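Local coordinates for aldehyde dehydrogenase family protein (Pseudomonas syringae pv. tomato, PDB 6X9L), which oxidises long-chain aliphatic aldehydes and binds octanal and NAD+, probably using NAD+ as the electron acceptor, as a member of the aldehyde dehydrogenase family, at residues 159-164 and 185-190. The protein carries 1 engineered substitution. Numbering follows the deposited sequence.
With NAD (nicotinamide-adenine-dinucleotide), chain D; OYA (octanal), chain C.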
# COMPACT_ATOMS: atom_id res chain seq x y z
N ASN A 159 15.19 13.35 -13.22
CA ASN A 159 14.70 14.69 -13.58
C ASN A 159 14.83 15.67 -12.41
O ASN A 159 15.08 16.87 -12.62
CB ASN A 159 13.25 14.61 -14.04
CG ASN A 159 12.32 14.21 -12.92
OD1 ASN A 159 12.63 13.28 -12.15
ND2 ASN A 159 11.21 14.92 -12.78
N TRP A 160 14.65 15.19 -11.19
CA TRP A 160 14.92 15.95 -9.97
C TRP A 160 15.79 15.08 -9.07
O TRP A 160 15.35 14.65 -7.99
CB TRP A 160 13.62 16.36 -9.28
CG TRP A 160 12.86 17.41 -9.97
CD1 TRP A 160 11.97 17.25 -11.00
CD2 TRP A 160 12.89 18.81 -9.68
NE1 TRP A 160 11.45 18.47 -11.37
CE2 TRP A 160 12.00 19.44 -10.57
CE3 TRP A 160 13.57 19.58 -8.73
CZ2 TRP A 160 11.78 20.82 -10.55
CZ3 TRP A 160 13.35 20.95 -8.72
CH2 TRP A 160 12.46 21.56 -9.62
N PRO A 161 17.04 14.84 -9.46
CA PRO A 161 17.78 13.68 -8.89
C PRO A 161 18.03 13.78 -7.39
O PRO A 161 17.69 12.84 -6.65
CB PRO A 161 19.08 13.65 -9.71
CG PRO A 161 19.21 15.02 -10.32
CD PRO A 161 17.83 15.58 -10.47
N LEU A 162 18.62 14.89 -6.91
CA LEU A 162 18.85 15.01 -5.48
C LEU A 162 17.54 15.07 -4.71
O LEU A 162 17.36 14.39 -3.70
CB LEU A 162 19.68 16.26 -5.20
CG LEU A 162 20.13 16.37 -3.75
CD1 LEU A 162 20.95 15.15 -3.38
CD2 LEU A 162 20.93 17.63 -3.56
N TYR A 163 16.62 15.91 -5.18
CA TYR A 163 15.31 16.09 -4.56
C TYR A 163 14.57 14.75 -4.39
O TYR A 163 14.00 14.48 -3.33
CB TYR A 163 14.52 17.08 -5.42
CG TYR A 163 13.05 17.33 -5.11
CD1 TYR A 163 12.08 16.39 -5.42
CD2 TYR A 163 12.63 18.56 -4.60
CE1 TYR A 163 10.74 16.63 -5.16
CE2 TYR A 163 11.29 18.81 -4.35
CZ TYR A 163 10.34 17.84 -4.63
OH TYR A 163 9.00 18.09 -4.38
N GLN A 164 14.57 13.89 -5.43
CA GLN A 164 13.85 12.63 -5.29
C GLN A 164 14.57 11.66 -4.35
O GLN A 164 13.92 10.80 -3.74
CB GLN A 164 13.63 11.96 -6.66
CG GLN A 164 12.92 12.79 -7.72
CD GLN A 164 11.48 13.15 -7.36
OE1 GLN A 164 10.88 12.59 -6.43
NE2 GLN A 164 10.90 14.10 -8.12
N GLU A 185 20.67 5.68 -13.50
CA GLU A 185 21.96 5.60 -14.17
C GLU A 185 22.18 6.77 -15.11
O GLU A 185 23.30 6.95 -15.60
CB GLU A 185 22.08 4.28 -14.93
CG GLU A 185 21.02 4.03 -16.01
CD GLU A 185 19.65 3.63 -15.45
OE1 GLU A 185 19.32 4.04 -14.31
OE2 GLU A 185 18.90 2.91 -16.15
N LEU A 186 21.16 7.59 -15.36
CA LEU A 186 21.33 8.81 -16.14
C LEU A 186 21.52 10.05 -15.27
O LEU A 186 21.58 11.16 -15.80
CB LEU A 186 20.13 8.99 -17.08
CG LEU A 186 19.90 7.75 -17.96
CD1 LEU A 186 18.46 7.57 -18.42
CD2 LEU A 186 20.83 7.81 -19.15
N SER A 187 21.64 9.91 -13.96
CA SER A 187 21.97 11.04 -13.10
C SER A 187 22.71 10.53 -11.87
O SER A 187 22.31 10.80 -10.73
CB SER A 187 20.71 11.83 -12.71
OG SER A 187 19.80 11.01 -11.99
N PRO A 188 23.78 9.81 -12.06
CA PRO A 188 24.46 9.18 -10.93
C PRO A 188 25.44 10.08 -10.20
O PRO A 188 25.83 9.77 -9.07
CB PRO A 188 25.20 8.02 -11.59
CG PRO A 188 25.58 8.61 -12.92
CD PRO A 188 24.43 9.49 -13.34
N LEU A 189 25.86 11.19 -10.82
CA LEU A 189 26.97 11.96 -10.26
C LEU A 189 26.57 12.67 -8.97
O LEU A 189 27.37 12.72 -8.02
CB LEU A 189 27.47 12.97 -11.30
CG LEU A 189 27.80 12.28 -12.62
CD1 LEU A 189 28.36 13.28 -13.64
CD2 LEU A 189 28.72 11.09 -12.38
N SER A 190 25.36 13.24 -8.92
CA SER A 190 24.93 13.95 -7.73
C SER A 190 24.65 12.98 -6.59
O SER A 190 24.95 13.28 -5.43
CB SER A 190 23.71 14.83 -8.05
OG SER A 190 22.59 14.09 -8.53
PA NAD D . 12.00 5.05 -15.42
O1A NAD D . 10.69 4.48 -15.02
O2A NAD D . 12.44 4.66 -16.77
O5B NAD D . 13.15 4.69 -14.33
C5B NAD D . 13.00 5.04 -12.97
C4B NAD D . 13.97 4.22 -12.11
O4B NAD D . 13.66 2.85 -12.24
C3B NAD D . 15.42 4.35 -12.55
O3B NAD D . 16.25 4.31 -11.40
C2B NAD D . 15.66 3.10 -13.39
O2B NAD D . 17.01 2.66 -13.36
C1B NAD D . 14.81 2.12 -12.64
N9A NAD D . 14.29 1.02 -13.46
C8A NAD D . 14.03 1.01 -14.81
N7A NAD D . 13.50 -0.21 -15.10
C5A NAD D . 13.43 -0.94 -13.96
C6A NAD D . 12.99 -2.22 -13.69
N6A NAD D . 12.36 -2.93 -14.63
N1A NAD D . 13.03 -2.68 -12.39
C2A NAD D . 13.52 -1.89 -11.37
N3A NAD D . 13.97 -0.62 -11.65
C4A NAD D . 13.92 -0.17 -12.92
O3 NAD D . 11.92 6.64 -15.17
PN NAD D . 11.99 7.84 -16.24
O1N NAD D . 10.84 7.74 -17.17
O2N NAD D . 13.36 7.93 -16.79
O5D NAD D . 11.72 8.99 -15.12
C5D NAD D . 10.74 9.97 -15.36
C4D NAD D . 9.39 9.44 -14.88
O4D NAD D . 9.32 9.50 -13.47
C3D NAD D . 8.26 10.31 -15.41
O3D NAD D . 7.14 9.49 -15.66
C2D NAD D . 7.94 11.17 -14.21
O2D NAD D . 6.62 11.66 -14.25
C1D NAD D . 8.15 10.18 -13.07
N1N NAD D . 8.28 10.96 -11.83
C2N NAD D . 7.31 10.86 -10.87
C3N NAD D . 7.38 11.62 -9.72
C7N NAD D . 6.33 11.56 -8.65
O7N NAD D . 6.67 12.13 -7.41
N7N NAD D . 5.14 11.02 -8.87
C4N NAD D . 8.45 12.50 -9.53
C5N NAD D . 9.43 12.60 -10.52
C6N NAD D . 9.33 11.83 -11.67
C14 OYA C . 7.89 23.69 -7.71
C5 OYA C . 7.99 22.30 -8.31
C6 OYA C . 8.71 21.40 -7.33
C11 OYA C . 9.23 20.18 -8.05
C7 OYA C . 8.15 19.13 -8.21
C8 OYA C . 8.79 17.90 -8.85
C9 OYA C . 7.95 16.64 -8.69
C10 OYA C . 7.42 16.16 -10.03
OAB OYA C . 8.10 15.43 -10.72
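The backbones of P161 and S187, and of L162 and S190, come nearest where helices 161-174 and 188-201 begin, with CA of P161 6.5 Å from CA of S187. No hydrogen bond links the two segments. The P161 ring meets two serine hydroxyls instead. Its CB lies 3.6 Å from S187 OG and 3.7 Å from S190 OG. Both serines place OG between the backbone N and the carbonyl carbon (chi1 61° and 59°), and each hydroxyl approaches the proline. S190 OG is hydrogen-bonded to E103 OE2 of helix 93-104, so this buried polar atom is satisfied while it packs on carbon.

W160 is the N-cap of its helix, and its carbonyl O accepts a bond from Q164 N. One face of the W160 indole supports the octanal chain: OYA C11 sits 3.6 Å from CZ2, offset toward the rim of the ring. N159 and Q164 reach the nicotinamide. Q164 bends at chi2 (-64°), and its NE2 comes 3.2 Å from NAD C5N. N159 ND2, bonded to Q289 O, lies 3.8 Å from OYA OAB, too far for a bond, but is placed like the oxyanion-hole asparagine of this family. Octanal is hydrogen-bonded to the backbone N of A291, the engineered alanine. E185 OE1 accepts a 2.9 Å hydrogen bond from NAD O2B.

The direct contact is therefore small and nonpolar on the proline side. Segment 159-164 lines the octanal and nicotinamide end mainly by van der Waals contact, and E185 holds the adenosine ribose. Its carboxylate would probably disfavour the 2'-phosphate of NADP, consistent with NAD+ as cofactor.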